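Local coordinates for myosin-I heavy chain (Dictyostelium discoideum, PDB 5EJY), which is an actin-based motor with ATPase activity that works in early phagocytosis and adhesion, represented here by the first MyTH4-FERM unit of its tail, at residues 234-239 and 287-292; 316-321 and 405-410. All coordinates share one frame; numbering follows the deposited sequence.

Overall arrangement
Both contacts lie in the FERM part of this tail fragment, with their centres about 15 Å apart. They follow each other along the chain: contact 1 (234-239 with 287-292) closes within the ubiquitin-like first lobe before contact 2 (316-321 with 405-410) opens in the helical central lobe. Strand 285-291, the middle strand of the mixed sheet, leads on to helix 304-322, which begins the second lobe. The two contacts also touch directly: K291 N lies 2.8 Å from Q317 OE1 and K292 O lies 2.5 Å from S410 OG, both probable hydrogen bonds. The first lobe is thus tied both to the central lobe and to the start of the next sheet.

Contact 1 (234-239 and 287-292); sequences SRMRVN and FVFKKK
M236 and F289 reach toward each other from opposite directions, and the thioether meets the ring at its rim. M236 SD lies 3.7 Å from F289 CE2 and 4.9 Å from the centroid of that ring, 78° off the ring normal, which makes this an edge-on Met-aromatic contact. The methyl follows the same rim, with M236 CE 3.9 Å from F289 CZ. A bend at the last torsion of the methionine (chi3 48°) turns CE so that it, like SD, lies along the CE2-CZ side of the ring. In F289, CG anti to the backbone N (chi1 -173°) carries the ring away from the strand toward the loop, where M236 meets its far edge. It stands on the central strand of the ubiquitin-like lobe of the FERM domain, where the sheet is covered by helix 223-233; L230, S231 and, from strand 201-207, I205 also touch the phenylalanine. M236 follows that helix closely, just beyond the Schellman motif at R235, whose positive phi turns the chain out of the helix. Its flexible, apolar side chain suits a buried place where it also touches F245 of strand 245-251 and V309 of helix 304-322. Replacing M236 by alanine is likely to leave the CE2-CZ edge of F289 without its sulfur and methyl neighbours and to open a gap between loop and strand. S234 OG approaches the ring obliquely, 4.4 Å from F289 CE2, while its hydrogen bond is to L230 O in the preceding helical turn.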
# COMPACT_ATOMS: atom_id res chain seq x y z
N SER A 234 -15.65 -2.76 -9.15
CA SER A 234 -15.64 -3.89 -10.09
C SER A 234 -16.93 -4.67 -10.01
O SER A 234 -17.11 -5.66 -10.71
CB SER A 234 -14.47 -4.83 -9.76
OG SER A 234 -13.25 -4.12 -9.74
N ARG A 235 -17.83 -4.24 -9.12
CA ARG A 235 -19.11 -4.90 -8.87
C ARG A 235 -18.97 -6.30 -8.28
O ARG A 235 -19.78 -7.19 -8.54
CB ARG A 235 -19.96 -4.93 -10.15
CG ARG A 235 -19.93 -3.62 -10.93
CD ARG A 235 -21.15 -3.49 -11.85
NE ARG A 235 -21.07 -2.29 -12.70
CZ ARG A 235 -21.49 -1.08 -12.33
NH1 ARG A 235 -22.01 -0.90 -11.12
NH2 ARG A 235 -21.38 -0.06 -13.17
N MET A 236 -17.93 -6.50 -7.47
CA MET A 236 -17.79 -7.71 -6.69
C MET A 236 -18.54 -7.50 -5.38
O MET A 236 -19.11 -6.43 -5.17
CB MET A 236 -16.30 -7.95 -6.39
CG MET A 236 -15.46 -8.02 -7.64
SD MET A 236 -13.70 -7.64 -7.46
CE MET A 236 -13.27 -8.65 -6.05
N ARG A 237 -18.53 -8.49 -4.49
CA ARG A 237 -19.00 -8.24 -3.14
C ARG A 237 -18.20 -7.05 -2.62
O ARG A 237 -17.00 -6.96 -2.87
CB ARG A 237 -18.81 -9.45 -2.24
CG ARG A 237 -19.86 -10.53 -2.44
CD ARG A 237 -19.55 -11.73 -1.56
NE ARG A 237 -18.38 -12.47 -2.04
CZ ARG A 237 -17.83 -13.50 -1.40
NH1 ARG A 237 -18.32 -13.90 -0.24
NH2 ARG A 237 -16.78 -14.11 -1.92
N VAL A 238 -18.86 -6.14 -1.93
CA VAL A 238 -18.21 -4.86 -1.64
C VAL A 238 -17.18 -4.93 -0.50
O VAL A 238 -16.33 -4.05 -0.38
CB VAL A 238 -19.23 -3.70 -1.39
CG1 VAL A 238 -20.13 -3.50 -2.61
CG2 VAL A 238 -20.04 -3.96 -0.12
N ASN A 239 -17.25 -5.97 0.32
CA ASN A 239 -16.36 -6.04 1.47
C ASN A 239 -15.18 -6.95 1.16
O ASN A 239 -15.37 -8.15 0.98
CB ASN A 239 -17.11 -6.54 2.70
CG ASN A 239 -16.30 -6.41 3.98
OD1 ASN A 239 -15.12 -6.07 3.96
ND2 ASN A 239 -16.94 -6.68 5.11
N PHE A 287 0.84 -1.65 -8.38
CA PHE A 287 -0.07 -2.19 -7.40
C PHE A 287 -0.84 -3.27 -8.15
O PHE A 287 -1.19 -3.09 -9.32
CB PHE A 287 -1.08 -1.15 -6.93
CG PHE A 287 -0.52 -0.09 -6.01
CD1 PHE A 287 -0.13 -0.41 -4.72
CD2 PHE A 287 -0.46 1.24 -6.43
CE1 PHE A 287 0.36 0.58 -3.86
CE2 PHE A 287 0.03 2.21 -5.58
CZ PHE A 287 0.44 1.87 -4.30
N VAL A 288 -1.14 -4.37 -7.48
CA VAL A 288 -1.95 -5.41 -8.10
C VAL A 288 -3.09 -5.84 -7.17
O VAL A 288 -2.88 -6.03 -5.96
CB VAL A 288 -1.10 -6.66 -8.44
CG1 VAL A 288 -1.92 -7.66 -9.24
CG2 VAL A 288 0.15 -6.24 -9.23
N PHE A 289 -4.28 -5.97 -7.75
CA PHE A 289 -5.49 -6.38 -7.03
C PHE A 289 -5.67 -7.89 -7.22
O PHE A 289 -6.02 -8.34 -8.31
CB PHE A 289 -6.68 -5.60 -7.63
CG PHE A 289 -8.00 -5.77 -6.91
CD1 PHE A 289 -8.10 -5.65 -5.53
CD2 PHE A 289 -9.16 -5.99 -7.64
CE1 PHE A 289 -9.34 -5.76 -4.89
CE2 PHE A 289 -10.41 -6.09 -7.01
CZ PHE A 289 -10.50 -5.98 -5.64
N LYS A 290 -5.41 -8.68 -6.17
CA LYS A 290 -5.39 -10.15 -6.28
C LYS A 290 -6.22 -10.78 -5.18
O LYS A 290 -6.45 -10.16 -4.14
CB LYS A 290 -3.97 -10.69 -6.06
CG LYS A 290 -2.94 -10.34 -7.10
CD LYS A 290 -1.68 -11.15 -6.78
CE LYS A 290 -2.06 -12.53 -6.23
NZ LYS A 290 -0.91 -13.42 -5.84
N LYS A 291 -6.56 -12.06 -5.35
CA LYS A 291 -7.30 -12.76 -4.31
C LYS A 291 -6.34 -13.39 -3.32
O LYS A 291 -5.52 -14.23 -3.69
CB LYS A 291 -8.22 -13.83 -4.88
CG LYS A 291 -9.13 -14.43 -3.81
CD LYS A 291 -10.24 -15.28 -4.41
CE LYS A 291 -11.15 -15.82 -3.32
NZ LYS A 291 -12.38 -16.44 -3.88
N LYS A 292 -6.45 -12.97 -2.06
CA LYS A 292 -5.53 -13.42 -1.02
C LYS A 292 -6.12 -14.56 -0.20
O LYS A 292 -5.43 -15.55 0.13
CB LYS A 292 -5.21 -12.25 -0.08
CG LYS A 292 -4.25 -12.60 1.08
CD LYS A 292 -3.93 -11.34 1.90
CE LYS A 292 -3.02 -11.64 3.10
NZ LYS A 292 -2.79 -10.37 3.86

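Contact 2 (316-321 and 405-410); sequences HQLFND and PLANCS
L318 and A407 meet through methyl groups: L318 CD2 lies 3.9 Å from A407 CB and equally far from A407 CA. The contact lies where the helical central lobe of the FERM domain passes into the following sheet: helix 304-322 packs against a type II beta turn, L406 to C409, that leads into strand 410-415. The other branch of the leucine takes a neighbouring place on the turn, L318 CD1 standing 4.2 Å from L406 O. A forked side chain suits this position because its two methyls can rest on adjacent residues. With CG anti to the backbone N (chi1 180°), the fork is carried out from the helix toward the turn. Alanine suits the turn side: its small methyl, lying across the approach, lets the backbones come close, L318 CA and A407 CA being 7.0 Å apart.

Further out, N408 takes the positive phi (67°) expected at the third position of a type II turn, and its backbone N is bonded to the hydroxyl of Y314, one helical turn before L318. The side chain of L406 packs on A430 and Y439, strand residues of the following lobe, and C409 also touches A430. Beyond the turn, S410 pairs through its backbone with L431, and its OG is bonded to Y494 OH. Within the turn itself, C409 N reaches back to L406 O in a weak hydrogen bond of 3.4 Å.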
# COMPACT_ATOMS: atom_id res chain seq x y z
N HIS A 316 -7.76 -15.99 -13.78
CA HIS A 316 -6.57 -15.40 -14.40
C HIS A 316 -5.36 -15.54 -13.49
O HIS A 316 -4.25 -15.81 -13.94
CB HIS A 316 -6.79 -13.92 -14.72
CG HIS A 316 -7.82 -13.68 -15.78
ND1 HIS A 316 -9.11 -13.30 -15.49
CD2 HIS A 316 -7.75 -13.76 -17.13
CE1 HIS A 316 -9.79 -13.16 -16.61
NE2 HIS A 316 -8.98 -13.43 -17.62
N GLN A 317 -5.59 -15.31 -12.20
CA GLN A 317 -4.54 -15.41 -11.19
C GLN A 317 -4.00 -16.84 -11.07
O GLN A 317 -2.80 -17.05 -11.09
CB GLN A 317 -5.10 -14.96 -9.84
CG GLN A 317 -4.27 -15.31 -8.62
CD GLN A 317 -4.89 -14.76 -7.34
OE1 GLN A 317 -5.55 -13.73 -7.37
NE2 GLN A 317 -4.71 -15.47 -6.23
N LEU A 318 -4.91 -17.80 -10.94
CA LEU A 318 -4.53 -19.21 -10.83
C LEU A 318 -3.80 -19.70 -12.07
O LEU A 318 -2.78 -20.39 -11.97
CB LEU A 318 -5.76 -20.06 -10.56
CG LEU A 318 -5.54 -21.57 -10.41
CD1 LEU A 318 -4.49 -21.90 -9.35
CD2 LEU A 318 -6.88 -22.19 -10.05
N PHE A 319 -4.32 -19.36 -13.25
CA PHE A 319 -3.66 -19.70 -14.50
C PHE A 319 -2.23 -19.20 -14.48
O PHE A 319 -1.29 -19.94 -14.79
CB PHE A 319 -4.41 -19.06 -15.67
CG PHE A 319 -3.81 -19.36 -17.02
CD1 PHE A 319 -4.39 -20.31 -17.86
CD2 PHE A 319 -2.67 -18.69 -17.46
CE1 PHE A 319 -3.85 -20.57 -19.10
CE2 PHE A 319 -2.12 -18.96 -18.70
CZ PHE A 319 -2.71 -19.91 -19.52
N ASN A 320 -2.05 -17.93 -14.12
CA ASN A 320 -0.71 -17.35 -14.07
C ASN A 320 0.19 -18.01 -13.03
O ASN A 320 1.38 -18.20 -13.26
CB ASN A 320 -0.77 -15.85 -13.84
CG ASN A 320 -1.38 -15.11 -15.01
OD1 ASN A 320 -1.28 -15.56 -16.15
ND2 ASN A 320 -2.01 -13.97 -14.74
N ASP A 321 -0.38 -18.37 -11.88
CA ASP A 321 0.41 -19.05 -10.87
C ASP A 321 0.83 -20.45 -11.36
O ASP A 321 1.93 -20.90 -11.06
CB ASP A 321 -0.35 -19.15 -9.54
CG ASP A 321 -0.39 -17.83 -8.78
OD1 ASP A 321 0.45 -16.95 -9.06
OD2 ASP A 321 -1.25 -17.68 -7.90
N PRO A 405 -4.55 -29.29 -7.67
CA PRO A 405 -4.37 -29.31 -6.21
C PRO A 405 -4.29 -27.92 -5.57
O PRO A 405 -4.71 -27.75 -4.43
CB PRO A 405 -3.02 -30.03 -6.05
CG PRO A 405 -2.92 -30.92 -7.21
CD PRO A 405 -3.61 -30.19 -8.35
N LEU A 406 -3.76 -26.94 -6.30
CA LEU A 406 -3.54 -25.61 -5.72
C LEU A 406 -4.72 -24.64 -5.90
O LEU A 406 -4.67 -23.49 -5.44
CB LEU A 406 -2.27 -24.98 -6.29
CG LEU A 406 -0.96 -25.71 -5.97
CD1 LEU A 406 0.21 -24.95 -6.52
CD2 LEU A 406 -0.81 -25.89 -4.46
N ALA A 407 -5.77 -25.10 -6.57
CA ALA A 407 -6.97 -24.28 -6.72
C ALA A 407 -7.56 -23.92 -5.37
O ALA A 407 -7.64 -24.76 -4.48
CB ALA A 407 -8.02 -25.00 -7.58
N ASN A 408 -7.99 -22.67 -5.22
CA ASN A 408 -8.68 -22.25 -4.01
C ASN A 408 -7.80 -22.25 -2.75
O ASN A 408 -8.29 -22.42 -1.64
CB ASN A 408 -9.93 -23.09 -3.80
CG ASN A 408 -10.87 -23.02 -5.00
OD1 ASN A 408 -11.20 -21.93 -5.47
ND2 ASN A 408 -11.27 -24.17 -5.52
N CYS A 409 -6.50 -22.05 -2.95
CA CYS A 409 -5.55 -21.96 -1.85
C CYS A 409 -4.76 -20.66 -1.92
O CYS A 409 -4.41 -20.21 -3.01
CB CYS A 409 -4.54 -23.11 -1.94
SG CYS A 409 -5.22 -24.76 -1.67
N SER A 410 -4.42 -20.11 -0.76
CA SER A 410 -3.48 -18.99 -0.69
C SER A 410 -2.08 -19.58 -0.76
O SER A 410 -1.72 -20.42 0.06
CB SER A 410 -3.66 -18.23 0.63
OG SER A 410 -5.03 -17.95 0.89